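Local coordinates for protein pumilio homolog 23 (Arabidopsis thaliana, PDB 5WZJ) that recognises a specific sequence in 18S ribosomal RNA through its pumilio repeats and probably regulates translation and mRNA stability, at residues 387-391 against 392-396; 402-405 against 406-409. One frame throughout, in Å; residues are numbered along the deposited sequence.

Interaction 1 of 2, residues 387-391 against 392-396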
loop_
_atom_site.group_PDB
_atom_site.type_symbol
_atom_site.label_atom_id
_atom_site.label_comp_id
_atom_site.label_asym_id
_atom_site.label_seq_id
_atom_site.Cartn_x
_atom_site.Cartn_y
_atom_site.Cartn_z
ATOM N N ALA A 387 0.645 25.892 -12.623
ATOM C CA ALA A 387 1.551 24.937 -13.248
ATOM C C ALA A 387 0.922 24.277 -14.467
ATOM O O ALA A 387 1.639 23.869 -15.388
ATOM C CB ALA A 387 1.968 23.864 -12.242
ATOM N N VAL A 388 -0.401 24.152 -14.491
ATOM C CA VAL A 388 -1.065 23.386 -15.543
ATOM C C VAL A 388 -1.639 24.336 -16.586
ATOM O O VAL A 388 -1.731 23.993 -17.772
ATOM C CB VAL A 388 -2.158 22.479 -14.946
ATOM C CG1 VAL A 388 -2.931 21.769 -16.042
ATOM C CG2 VAL A 388 -1.531 21.460 -13.987
ATOM N N CYS A 389 -2.012 25.538 -16.150
ATOM C CA CYS A 389 -2.668 26.538 -16.992
ATOM C C CYS A 389 -1.851 27.826 -16.943
ATOM O O CYS A 389 -2.007 28.629 -16.019
ATOM C CB CYS A 389 -4.095 26.778 -16.521
ATOM S SG CYS A 389 -5.080 25.270 -16.475
ATOM N N SER A 390 -1.002 28.032 -17.956
ATOM C CA SER A 390 -0.067 29.154 -17.944
ATOM C C SER A 390 -0.739 30.486 -18.259
ATOM O O SER A 390 -0.302 31.524 -17.752
ATOM C CB SER A 390 1.067 28.901 -18.936
ATOM O OG SER A 390 0.555 28.848 -20.256
ATOM N N THR A 391 -1.772 30.490 -19.096
ATOM C CA THR A 391 -2.501 31.708 -19.421
ATOM C C THR A 391 -3.795 31.779 -18.618
ATOM O O THR A 391 -4.314 30.768 -18.135
ATOM C CB THR A 391 -2.836 31.784 -20.915
ATOM O OG1 THR A 391 -3.705 30.696 -21.266
ATOM C CG2 THR A 391 -1.567 31.734 -21.773
ATOM N N ASN A 392 -4.321 33.001 -18.494
ATOM C CA ASN A 392 -5.587 33.184 -17.797
ATOM C C ASN A 392 -6.700 32.395 -18.466
ATOM O O ASN A 392 -7.508 31.753 -17.788
ATOM C CB ASN A 392 -5.955 34.666 -17.736
ATOM C CG ASN A 392 -5.435 35.343 -16.485
ATOM O OD1 ASN A 392 -4.406 36.017 -16.515
ATOM N ND2 ASN A 392 -6.144 35.163 -15.374
ATOM N N GLU A 393 -6.749 32.426 -19.802
ATOM C CA GLU A 393 -7.845 31.784 -20.516
ATOM C C GLU A 393 -7.792 30.268 -20.389
ATOM O O GLU A 393 -8.839 29.611 -20.404
ATOM C CB GLU A 393 -7.831 32.204 -21.991
ATOM C CG GLU A 393 -6.515 31.950 -22.719
ATOM C CD GLU A 393 -5.525 33.114 -22.618
ATOM O OE1 GLU A 393 -5.653 33.953 -21.695
ATOM O OE2 GLU A 393 -4.614 33.185 -23.472
ATOM N N SER A 394 -6.591 29.696 -20.243
ATOM C CA SER A 394 -6.475 28.243 -20.140
ATOM C C SER A 394 -6.930 27.694 -18.786
ATOM O O SER A 394 -7.072 26.471 -18.654
ATOM C CB SER A 394 -5.027 27.809 -20.431
ATOM O OG SER A 394 -4.131 28.208 -19.406
ATOM N N ARG A 395 -7.193 28.560 -17.792
ATOM C CA ARG A 395 -7.538 28.086 -16.447
ATOM C C ARG A 395 -8.876 27.352 -16.403
ATOM O O ARG A 395 -9.079 26.503 -15.524
ATOM C CB ARG A 395 -7.552 29.255 -15.459
ATOM C CG ARG A 395 -6.162 29.798 -15.152
ATOM C CD ARG A 395 -6.222 31.119 -14.416
ATOM N NE ARG A 395 -6.685 30.984 -13.038
ATOM C CZ ARG A 395 -5.878 30.769 -12.001
ATOM N NH1 ARG A 395 -6.379 30.688 -10.774
ATOM N NH2 ARG A 395 -4.561 30.626 -12.194
ATOM N N ILE A 396 -9.799 27.650 -17.326
ATOM C CA ILE A 396 -11.074 26.935 -17.361
ATOM C C ILE A 396 -10.867 25.446 -17.652
ATOM O O ILE A 396 -11.745 24.624 -17.370
ATOM C CB ILE A 396 -12.026 27.590 -18.395
ATOM C CG1 ILE A 396 -13.449 27.030 -18.279
ATOM C CG2 ILE A 396 -11.497 27.390 -19.799
ATOM C CD1 ILE A 396 -14.173 27.421 -17.001
HETATM O O HOH W 1 -2.814 30.605 -14.560
#
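Thr391 and Ser394 carry most of the polar contact in this turn. The backbone N of Ser394 donates to Thr391 OG1 over 3.2 Å with an N-H...O angle of 143°, and more weakly to Thr391 O. That same carbonyl oxygen also takes the hydroxyl of Ser394, OG to O 2.9 Å, from a position tilted 27° out of the carbonyl plane. Each hydroxyl sits between its own backbone N and carbonyl carbon (chi1 63° for Thr391), which places OG1 and OG for the two hydroxyl bonds; the weak backbone bond is a third, separate link. One step on, Arg395 N bonds to Asn392 O at 3.2 Å.

A water adds a second polar link: it donates to Cys389 O at 2.6 Å and accepts from Arg395 NH2 at 2.9 Å, lying in plane at the edge of the guanidinium group. NH1 of that group makes a salt bridge with Glu382, so the arginine spans helix and turn.

Cys389 CB makes an apolar contact with Arg395 CG at 3.9 Å. The bent chain of Glu393 crosses Thr391 with its CD 3.3 Å from OG1.

Helix 377-388 has just ended at Cys389, and Thr391 OG1 takes Ser394 N in the manner of an N-cap, an ST motif heading a short helical, partly 3-10 segment that brings the chain back beside Cys389 before helix 398-403.

Interaction 2 of 2, residues 402-405 against 406-409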
loop_
_atom_site.group_PDB
_atom_site.type_symbol
_atom_site.label_atom_id
_atom_site.label_comp_id
_atom_site.label_asym_id
_atom_site.label_seq_id
_atom_site.Cartn_x
_atom_site.Cartn_y
_atom_site.Cartn_z
ATOM N N LEU A 402 -5.934 17.880 -15.743
ATOM C CA LEU A 402 -5.497 17.021 -14.645
ATOM C C LEU A 402 -6.057 15.611 -14.780
ATOM O O LEU A 402 -5.369 14.637 -14.456
ATOM C CB LEU A 402 -5.903 17.626 -13.300
ATOM C CG LEU A 402 -4.995 18.740 -12.774
ATOM C CD1 LEU A 402 -5.662 19.468 -11.628
ATOM C CD2 LEU A 402 -3.637 18.198 -12.345
ATOM N N LEU A 403 -7.301 15.479 -15.255
ATOM C CA LEU A 403 -7.848 14.150 -15.532
ATOM C C LEU A 403 -6.987 13.361 -16.512
ATOM O O LEU A 403 -6.900 12.131 -16.408
ATOM C CB LEU A 403 -9.271 14.265 -16.082
ATOM C CG LEU A 403 -10.335 14.789 -15.119
ATOM C CD1 LEU A 403 -11.615 15.068 -15.912
ATOM C CD2 LEU A 403 -10.578 13.776 -13.973
ATOM N N PHE A 404 -6.362 14.039 -17.475
ATOM C CA PHE A 404 -5.536 13.373 -18.476
ATOM C C PHE A 404 -4.120 13.922 -18.418
ATOM O O PHE A 404 -3.552 14.285 -19.453
ATOM C CB PHE A 404 -6.093 13.575 -19.890
ATOM C CG PHE A 404 -7.407 12.901 -20.148
ATOM C CD1 PHE A 404 -7.490 11.524 -20.250
ATOM C CD2 PHE A 404 -8.555 13.653 -20.335
ATOM C CE1 PHE A 404 -8.696 10.901 -20.507
ATOM C CE2 PHE A 404 -9.765 13.044 -20.594
ATOM C CZ PHE A 404 -9.840 11.662 -20.685
ATOM N N LEU A 405 -3.555 13.994 -17.210
ATOM C CA LEU A 405 -2.298 14.707 -16.979
ATOM C C LEU A 405 -1.192 14.269 -17.941
ATOM O O LEU A 405 -0.465 15.115 -18.483
ATOM C CB LEU A 405 -1.880 14.500 -15.520
ATOM C CG LEU A 405 -0.904 15.399 -14.768
ATOM C CD1 LEU A 405 -1.251 16.869 -14.920
ATOM C CD2 LEU A 405 -0.932 15.011 -13.290
ATOM N N ASP A 406 -1.055 12.956 -18.188
ATOM C CA ASP A 406 0.036 12.494 -19.054
ATOM C C ASP A 406 -0.219 12.843 -20.518
ATOM O O ASP A 406 0.718 13.193 -21.244
ATOM C CB ASP A 406 0.283 10.986 -18.888
ATOM C CG ASP A 406 -0.975 10.148 -19.070
ATOM O OD1 ASP A 406 -2.091 10.711 -18.986
ATOM O OD2 ASP A 406 -0.846 8.915 -19.280
ATOM N N TYR A 407 -1.478 12.779 -20.969
ATOM C CA TYR A 407 -1.774 13.167 -22.348
ATOM C C TYR A 407 -1.544 14.656 -22.568
ATOM O O TYR A 407 -1.011 15.061 -23.607
ATOM C CB TYR A 407 -3.214 12.800 -22.721
ATOM C CG TYR A 407 -3.455 11.316 -22.850
ATOM C CD1 TYR A 407 -3.863 10.561 -21.754
ATOM C CD2 TYR A 407 -3.286 10.665 -24.069
ATOM C CE1 TYR A 407 -4.085 9.201 -21.864
ATOM C CE2 TYR A 407 -3.504 9.299 -24.188
ATOM C CZ TYR A 407 -3.901 8.572 -23.084
ATOM O OH TYR A 407 -4.121 7.213 -23.187
ATOM N N TYR A 408 -1.948 15.492 -21.613
ATOM C CA TYR A 408 -1.761 16.926 -21.801
ATOM C C TYR A 408 -0.281 17.298 -21.789
ATOM O O TYR A 408 0.175 18.078 -22.630
ATOM C CB TYR A 408 -2.520 17.727 -20.736
ATOM C CG TYR A 408 -2.099 19.167 -20.743
ATOM C CD1 TYR A 408 -2.493 20.017 -21.767
ATOM C CD2 TYR A 408 -1.256 19.670 -19.756
ATOM C CE1 TYR A 408 -2.081 21.343 -21.798
ATOM C CE2 TYR A 408 -0.837 20.994 -19.775
ATOM C CZ TYR A 408 -1.253 21.826 -20.797
ATOM O OH TYR A 408 -0.830 23.140 -20.816
ATOM N N PHE A 409 0.490 16.778 -20.832
ATOM C CA PHE A 409 1.890 17.179 -20.797
ATOM C C PHE A 409 2.714 16.484 -21.872
ATOM O O PHE A 409 3.785 16.979 -22.229
ATOM C CB PHE A 409 2.490 16.941 -19.409
ATOM C CG PHE A 409 2.203 18.056 -18.437
ATOM C CD1 PHE A 409 2.993 19.194 -18.419
ATOM C CD2 PHE A 409 1.130 17.977 -17.556
ATOM C CE1 PHE A 409 2.725 20.233 -17.539
ATOM C CE2 PHE A 409 0.863 19.011 -16.668
ATOM C CZ PHE A 409 1.657 20.143 -16.667
#
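Asp406 follows Leu405 at the start of helix 405-410, and its OD1 folds back to lie 3.8 Å from Phe404 C. With CG held between the backbone N and the carbonyl carbon (chi1 53°), the carboxylate turns back over the first turn, where OD1 accepts a weak bond from Tyr407 N.

Tyr407 leans its ring against Phe404, which occupies the N-cap position. The two side chains run aslant, CD1 to CD1 4.0 Å, and Phe404 also packs edge-to-face with Trp419.

Tyr408 brings the first regular helix bond, its N donating to Phe404 O at 2.9 Å. Its ring swings off from Phe404 and Leu405 and sets CD2 over one face of the Phe409 ring, 3.6 Å above the plane and offset toward the rim.

Phe409 repeats the helix bond, N to Leu405 O at 3.0 Å, and its ring presents an edge to that same oxygen, CD2 to O 3.4 Å. Leu405 and Phe409 run side by side, CD1 to CE2 3.5 Å, and both meet Leu355.

The chemistry thus divides: main-chain carbonyls engage the NH groups of Tyr408 and Phe409, the carboxylate adds a weak supplement at Tyr407 N, and hydrocarbon and aromatic surfaces fill the contacts beside them.

How the interactions relate
From the N-terminal side, helix 377-388 runs into interaction 1, which closes the short loop leading to helix 398-403. That helix ends inside interaction 2, and 402-405 against 406-409 bends the chain into helix 405-410. The two contacts come in series, neither nested nor crossed, with centres about 14 Å apart. They nevertheless meet: Val388 O lies 3.3 Å from Tyr408 OH, a probable hydrogen bond, and Ala387 O packs on Phe409 CZ. The end of helix 377-388 is thereby joined to helix 405-410, while Ala387, Val388, Leu405 and Phe409 all lean on helix 351-356. Interaction 2 lies nearer the bound RNA.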